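Local atomic coordinates of putative uncharacterized protein lp_3323 (PDB entry 3DC7), a protein that is of unknown function but belongs to the GDSL-like lipase/acylhydrolase family of SGNH hydrolases and so probably hydrolyses ester bonds. Residues 90-102 with 148-162. Sequence-based numbering, arbitrary orientation. Where two conformers were deposited one is given.
Sequences GGVNDYGRDQPLG and FSAVTNGLGYRQSDY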
loop_
_atom_site.group_PDB
_atom_site.type_symbol
_atom_site.label_atom_id
_atom_site.label_comp_id
_atom_site.label_asym_id
_atom_site.label_seq_id
_atom_site.Cartn_x
_atom_site.Cartn_y
_atom_site.Cartn_z
ATOM N N GLY A 90 13.044 -1.489 -13.345
ATOM C CA GLY A 90 13.059 -0.666 -14.549
ATOM C C GLY A 90 12.059 0.474 -14.557
ATOM O O GLY A 90 11.235 0.597 -13.644
ATOM N N GLY A 91 12.148 1.312 -15.593
ATOM C CA GLY A 91 11.248 2.445 -15.768
ATOM C C GLY A 91 11.927 3.809 -15.735
ATOM O O GLY A 91 11.399 4.776 -16.295
ATOM N N VAL A 92 13.083 3.903 -15.078
ATOM C CA VAL A 92 13.733 5.194 -14.952
ATOM C C VAL A 92 14.318 5.665 -16.283
ATOM O O VAL A 92 14.317 6.861 -16.567
ATOM C CB VAL A 92 14.769 5.260 -13.797
ATOM C CG1 VAL A 92 16.139 4.751 -14.230
ATOM C CG2 VAL A 92 14.884 6.700 -13.320
ATOM N N ASN A 93 14.784 4.717 -17.098
ATOM C CA ASN A 93 15.238 5.037 -18.457
ATOM C C ASN A 93 14.074 5.284 -19.400
ATOM O O ASN A 93 14.152 6.144 -20.274
ATOM C CB ASN A 93 16.155 3.949 -19.025
ATOM C CG ASN A 93 17.496 3.891 -18.317
ATOM O OD1 ASN A 93 17.987 2.806 -17.982
ATOM N ND2 ASN A 93 18.092 5.061 -18.078
ATOM N N ASP A 94 12.985 4.544 -19.222
ATOM C CA ASP A 94 11.791 4.841 -19.998
ATOM C C ASP A 94 11.371 6.291 -19.749
ATOM O O ASP A 94 11.058 7.020 -20.690
ATOM C CB ASP A 94 10.680 3.860 -19.686
ATOM C CG ASP A 94 11.092 2.414 -19.954
ATOM O OD1 ASP A 94 10.559 1.796 -20.914
ATOM O OD2 ASP A 94 11.954 1.890 -19.198
ATOM N N TYR A 95 11.407 6.719 -18.488
ATOM C CA TYR A 95 11.148 8.131 -18.174
ATOM C C TYR A 95 12.226 9.054 -18.774
ATOM O O TYR A 95 11.920 9.902 -19.600
ATOM C CB TYR A 95 10.996 8.381 -16.662
ATOM C CG TYR A 95 11.049 9.855 -16.290
ATOM C CD1 TYR A 95 10.000 10.720 -16.627
ATOM C CD2 TYR A 95 12.164 10.391 -15.642
ATOM C CE1 TYR A 95 10.057 12.071 -16.320
ATOM C CE2 TYR A 95 12.227 11.742 -15.327
ATOM C CZ TYR A 95 11.173 12.572 -15.668
ATOM O OH TYR A 95 11.218 13.903 -15.339
ATOM N N GLY A 96 13.478 8.850 -18.377
ATOM C CA GLY A 96 14.560 9.767 -18.714
ATOM C C GLY A 96 15.042 9.740 -20.153
ATOM O O GLY A 96 15.636 10.699 -20.625
ATOM N N ARG A 97 14.795 8.642 -20.860
ATOM C CA ARG A 97 15.208 8.560 -22.257
ATOM C C ARG A 97 14.000 8.630 -23.206
ATOM O O ARG A 97 14.072 8.210 -24.361
ATOM C CB ARG A 97 16.069 7.317 -22.491
ATOM C CG ARG A 97 17.154 7.132 -21.424
ATOM C CD ARG A 97 18.067 5.958 -21.717
ATOM N NE ARG A 97 19.128 6.331 -22.644
ATOM C CZ ARG A 97 20.014 5.486 -23.161
ATOM N NH1 ARG A 97 19.958 4.195 -22.867
ATOM N NH2 ARG A 97 20.944 5.928 -24.007
ATOM N N ASP A 98 12.893 9.165 -22.699
ATOM C CA ASP A 98 11.737 9.499 -23.518
ATOM C C ASP A 98 11.112 8.299 -24.249
ATOM O O ASP A 98 10.929 8.327 -25.475
ATOM C CB ASP A 98 12.083 10.661 -24.490
ATOM C CG ASP A 98 12.472 11.958 -23.754
ATOM O OD1 ASP A 98 11.829 12.267 -22.728
ATOM O OD2 ASP A 98 13.397 12.684 -24.202
ATOM N N GLN A 99 10.772 7.252 -23.501
ATOM C CA GLN A 99 9.882 6.208 -24.030
ATOM C C GLN A 99 8.452 6.759 -24.030
ATOM O O GLN A 99 7.976 7.221 -22.995
ATOM C CB GLN A 99 9.972 4.930 -23.187
ATOM C CG GLN A 99 9.136 3.730 -23.683
ATOM C CD GLN A 99 9.726 3.069 -24.917
ATOM O OE1 GLN A 99 9.090 3.009 -25.985
ATOM N NE2 GLN A 99 10.957 2.581 -24.788
ATOM N N PRO A 100 7.759 6.739 -25.196
ATOM C CA PRO A 100 6.365 7.194 -25.126
ATOM C C PRO A 100 5.651 6.414 -24.034
ATOM O O PRO A 100 5.892 5.209 -23.879
ATOM C CB PRO A 100 5.802 6.845 -26.510
ATOM C CG PRO A 100 7.015 6.903 -27.414
ATOM C CD PRO A 100 8.137 6.330 -26.565
ATOM N N LEU A 101 4.828 7.106 -23.257
ATOM C CA LEU A 101 4.127 6.480 -22.143
ATOM C C LEU A 101 3.007 5.570 -22.632
ATOM O O LEU A 101 2.833 4.452 -22.136
ATOM C CB LEU A 101 3.572 7.537 -21.190
ATOM C CG LEU A 101 2.845 7.029 -19.945
ATOM C CD1 LEU A 101 3.770 6.233 -19.052
ATOM C CD2 LEU A 101 2.216 8.181 -19.196
ATOM N N GLY A 102 2.254 6.047 -23.617
ATOM C CA GLY A 102 1.107 5.319 -24.091
ATOM C C GLY A 102 -0.022 5.426 -23.093
ATOM O O GLY A 102 -0.054 6.330 -22.262
ATOM N N PHE A 148 16.752 13.624 -18.265
ATOM C CA PHE A 148 16.694 13.141 -16.897
ATOM C C PHE A 148 16.480 14.318 -15.949
ATOM O O PHE A 148 17.431 14.944 -15.497
ATOM C CB PHE A 148 17.965 12.369 -16.543
ATOM C CG PHE A 148 18.030 10.998 -17.140
ATOM C CD1 PHE A 148 18.619 10.792 -18.386
ATOM C CD2 PHE A 148 17.522 9.904 -16.449
ATOM C CE1 PHE A 148 18.691 9.515 -18.938
ATOM C CE2 PHE A 148 17.584 8.626 -16.989
ATOM C CZ PHE A 148 18.174 8.431 -18.241
ATOM N N SER A 149 15.222 14.613 -15.658
ATOM C CA SER A 149 14.868 15.842 -14.942
ATOM C C SER A 149 14.035 15.546 -13.692
ATOM O O SER A 149 13.333 14.533 -13.615
ATOM C CB SER A 149 14.140 16.801 -15.910
ATOM O OG SER A 149 13.446 17.858 -15.268
ATOM N N ALA A 150 14.119 16.435 -12.710
ATOM C CA ALA A 150 13.302 16.320 -11.514
ATOM C C ALA A 150 11.843 16.718 -11.789
ATOM O O ALA A 150 10.960 16.481 -10.962
ATOM C CB ALA A 150 13.899 17.157 -10.388
ATOM N N VAL A 151 11.598 17.291 -12.966
ATOM C CA VAL A 151 10.308 17.897 -13.306
ATOM C C VAL A 151 9.529 17.086 -14.371
ATOM O O VAL A 151 8.586 16.364 -14.023
ATOM C CB VAL A 151 10.482 19.397 -13.751
ATOM C CG1 VAL A 151 9.135 20.052 -14.015
ATOM C CG2 VAL A 151 11.249 20.198 -12.706
ATOM N N THR A 152 9.924 17.219 -15.645
ATOM C CA THR A 152 9.314 16.503 -16.771
ATOM C C THR A 152 10.414 16.037 -17.745
ATOM O O THR A 152 11.501 16.602 -17.757
ATOM C CB THR A 152 8.298 17.394 -17.547
ATOM O OG1 THR A 152 8.826 18.721 -17.682
ATOM C CG2 THR A 152 6.951 17.492 -16.820
ATOM N N ASN A 153 10.141 14.997 -18.533
ATOM C CA ASN A 153 11.072 14.551 -19.582
ATOM C C ASN A 153 10.790 15.272 -20.909
ATOM O O ASN A 153 9.937 16.140 -20.949
ATOM C CB ASN A 153 11.033 13.022 -19.747
ATOM C CG ASN A 153 9.708 12.511 -20.310
ATOM O OD1 ASN A 153 8.847 13.286 -20.747
ATOM N ND2 ASN A 153 9.544 11.190 -20.305
ATOM N N GLY A 154 11.498 14.922 -21.985
ATOM C CA GLY A 154 11.314 15.580 -23.290
ATOM C C GLY A 154 9.925 15.450 -23.921
ATOM O O GLY A 154 9.558 16.223 -24.818
ATOM N N LEU A 155 9.142 14.481 -23.453
ATOM C CA LEU A 155 7.790 14.290 -23.950
ATOM C C LEU A 155 6.799 15.000 -23.039
ATOM O O LEU A 155 5.599 14.952 -23.267
ATOM C CB LEU A 155 7.449 12.801 -24.025
ATOM C CG LEU A 155 8.414 11.902 -24.784
ATOM C CD1 LEU A 155 7.998 10.468 -24.580
ATOM C CD2 LEU A 155 8.458 12.259 -26.276
ATOM N N GLY A 156 7.305 15.631 -21.988
ATOM C CA GLY A 156 6.456 16.381 -21.070
ATOM C C GLY A 156 5.739 15.596 -19.988
ATOM O O GLY A 156 4.915 16.167 -19.281
ATOM N N TYR A 157 6.031 14.295 -19.852
ATOM C CA TYR A 157 5.483 13.510 -18.746
ATOM C C TYR A 157 6.370 13.645 -17.522
ATOM O O TYR A 157 7.536 14.008 -17.627
ATOM C CB TYR A 157 5.351 12.029 -19.094
ATOM C CG TYR A 157 4.455 11.728 -20.260
ATOM C CD1 TYR A 157 3.069 11.787 -20.137
ATOM C CD2 TYR A 157 4.999 11.383 -21.499
ATOM C CE1 TYR A 157 2.246 11.510 -21.218
ATOM C CE2 TYR A 157 4.188 11.106 -22.589
ATOM C CZ TYR A 157 2.819 11.169 -22.440
ATOM O OH TYR A 157 2.031 10.887 -23.524
ATOM N N ARG A 158 5.796 13.337 -16.364
ATOM C CA ARG A 158 6.509 13.332 -15.095
ATOM C C ARG A 158 6.911 11.896 -14.766
ATOM O O ARG A 158 6.293 10.958 -15.249
ATOM C CB ARG A 158 5.610 13.906 -13.992
ATOM C CG ARG A 158 4.890 15.211 -14.386
ATOM C CD ARG A 158 3.656 15.501 -13.518
ATOM N NE ARG A 158 2.685 14.411 -13.581
ATOM C CZ ARG A 158 1.372 14.542 -13.414
ATOM N NH1 ARG A 158 0.829 15.730 -13.181
ATOM N NH2 ARG A 158 0.593 13.471 -13.494
ATOM N N GLN A 159 7.947 11.732 -13.944
ATOM C CA GLN A 159 8.381 10.393 -13.517
ATOM C C GLN A 159 7.215 9.609 -12.900
ATOM O O GLN A 159 7.048 8.422 -13.184
ATOM C CB GLN A 159 9.579 10.480 -12.552
ATOM C CG GLN A 159 10.244 9.131 -12.252
ATOM C CD GLN A 159 11.443 9.247 -11.307
ATOM O OE1 GLN A 159 11.937 10.351 -11.025
ATOM N NE2 GLN A 159 11.911 8.104 -10.801
ATOM N N SER A 160 6.401 10.296 -12.090
ATOM C CA SER A 160 5.235 9.697 -11.428
ATOM C C SER A 160 4.144 9.193 -12.380
ATOM O O SER A 160 3.277 8.424 -11.967
ATOM C CB SER A 160 4.630 10.668 -10.416
ATOM O OG SER A 160 4.080 11.800 -11.075
ATOM N N ASP A 161 4.173 9.619 -13.645
ATOM C CA ASP A 161 3.258 9.039 -14.657
ATOM C C ASP A 161 3.680 7.624 -15.045
ATOM O O ASP A 161 2.836 6.753 -15.259
ATOM C CB ASP A 161 3.175 9.922 -15.891
ATOM C CG ASP A 161 2.489 11.234 -15.614
ATOM O OD1 ASP A 161 1.465 11.218 -14.898
ATOM O OD2 ASP A 161 2.966 12.286 -16.097
ATOM N N TYR A 162 4.996 7.400 -15.113
ATOM C CA TYR A 162 5.556 6.068 -15.377
ATOM C C TYR A 162 5.419 5.166 -14.159
ATOM O O TYR A 162 5.031 4.010 -14.257
ATOM C CB TYR A 162 7.019 6.188 -15.791
ATOM C CG TYR A 162 7.210 6.853 -17.136
ATOM C CD1 TYR A 162 7.071 8.233 -17.282
ATOM C CD2 TYR A 162 7.531 6.106 -18.261
ATOM C CE1 TYR A 162 7.244 8.839 -18.511
ATOM C CE2 TYR A 162 7.706 6.711 -19.496
ATOM C CZ TYR A 162 7.562 8.074 -19.608
ATOM O OH TYR A 162 7.732 8.676 -20.821
HETATM O O HOH W 1 2.662 8.466 -24.996
#
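Tyr95 and Tyr162 carry a packing contact beside the C-terminal ends of the parallel strands, where helix 92-96 and the loop after it meet the loop 148-158 and the first turn of helix 159-173. Gly91-Val92-Asn93-Asp94 fits the Gly-x-Asn-Asp block of SGNH hydrolases, so the contact probably lies next to the catalytic pocket. Tyr95 holds CG opposite its own N (chi1 167°), which sends the ring into the loop 148-158: CB of Gln159 sits over one face, 3.8 Å from the ring centroid, and OH donates to Ser149 O at 2.8 Å from above the carbonyl plane. Its ring edge turns to the face of Tyr162 in an offset edge-to-face pair, planes at 75°. Tyr162 is sandwiched between Tyr95 CA and Leu101 CD1, while its OH gives a 2.6 Å bond to Gln99 O and accepts one from Asn153 ND2. That amide also donates to Tyr95 O at 2.8 Å, on a lone pair; its OD1 takes Leu155 N and Tyr157 N from opposite faces, the former closing an Asx turn. Leu101 CB lies over one face of the Tyr157 ring. A Schellman motif with Asp98 as C-prime residue ends helix 92-96; just before it, Gly96 CA lies over the Phe148 face, where a side chain would clash. A phenylalanine in place of Tyr162 would probably keep the sandwich but leave Gln99 O without this donor and Asn153 ND2 with one acceptor fewer. Aromatic faces thus supply the packing, while two hydroxyls and one amide tie up carbonyls of Tyr95, Gln99 and Ser149.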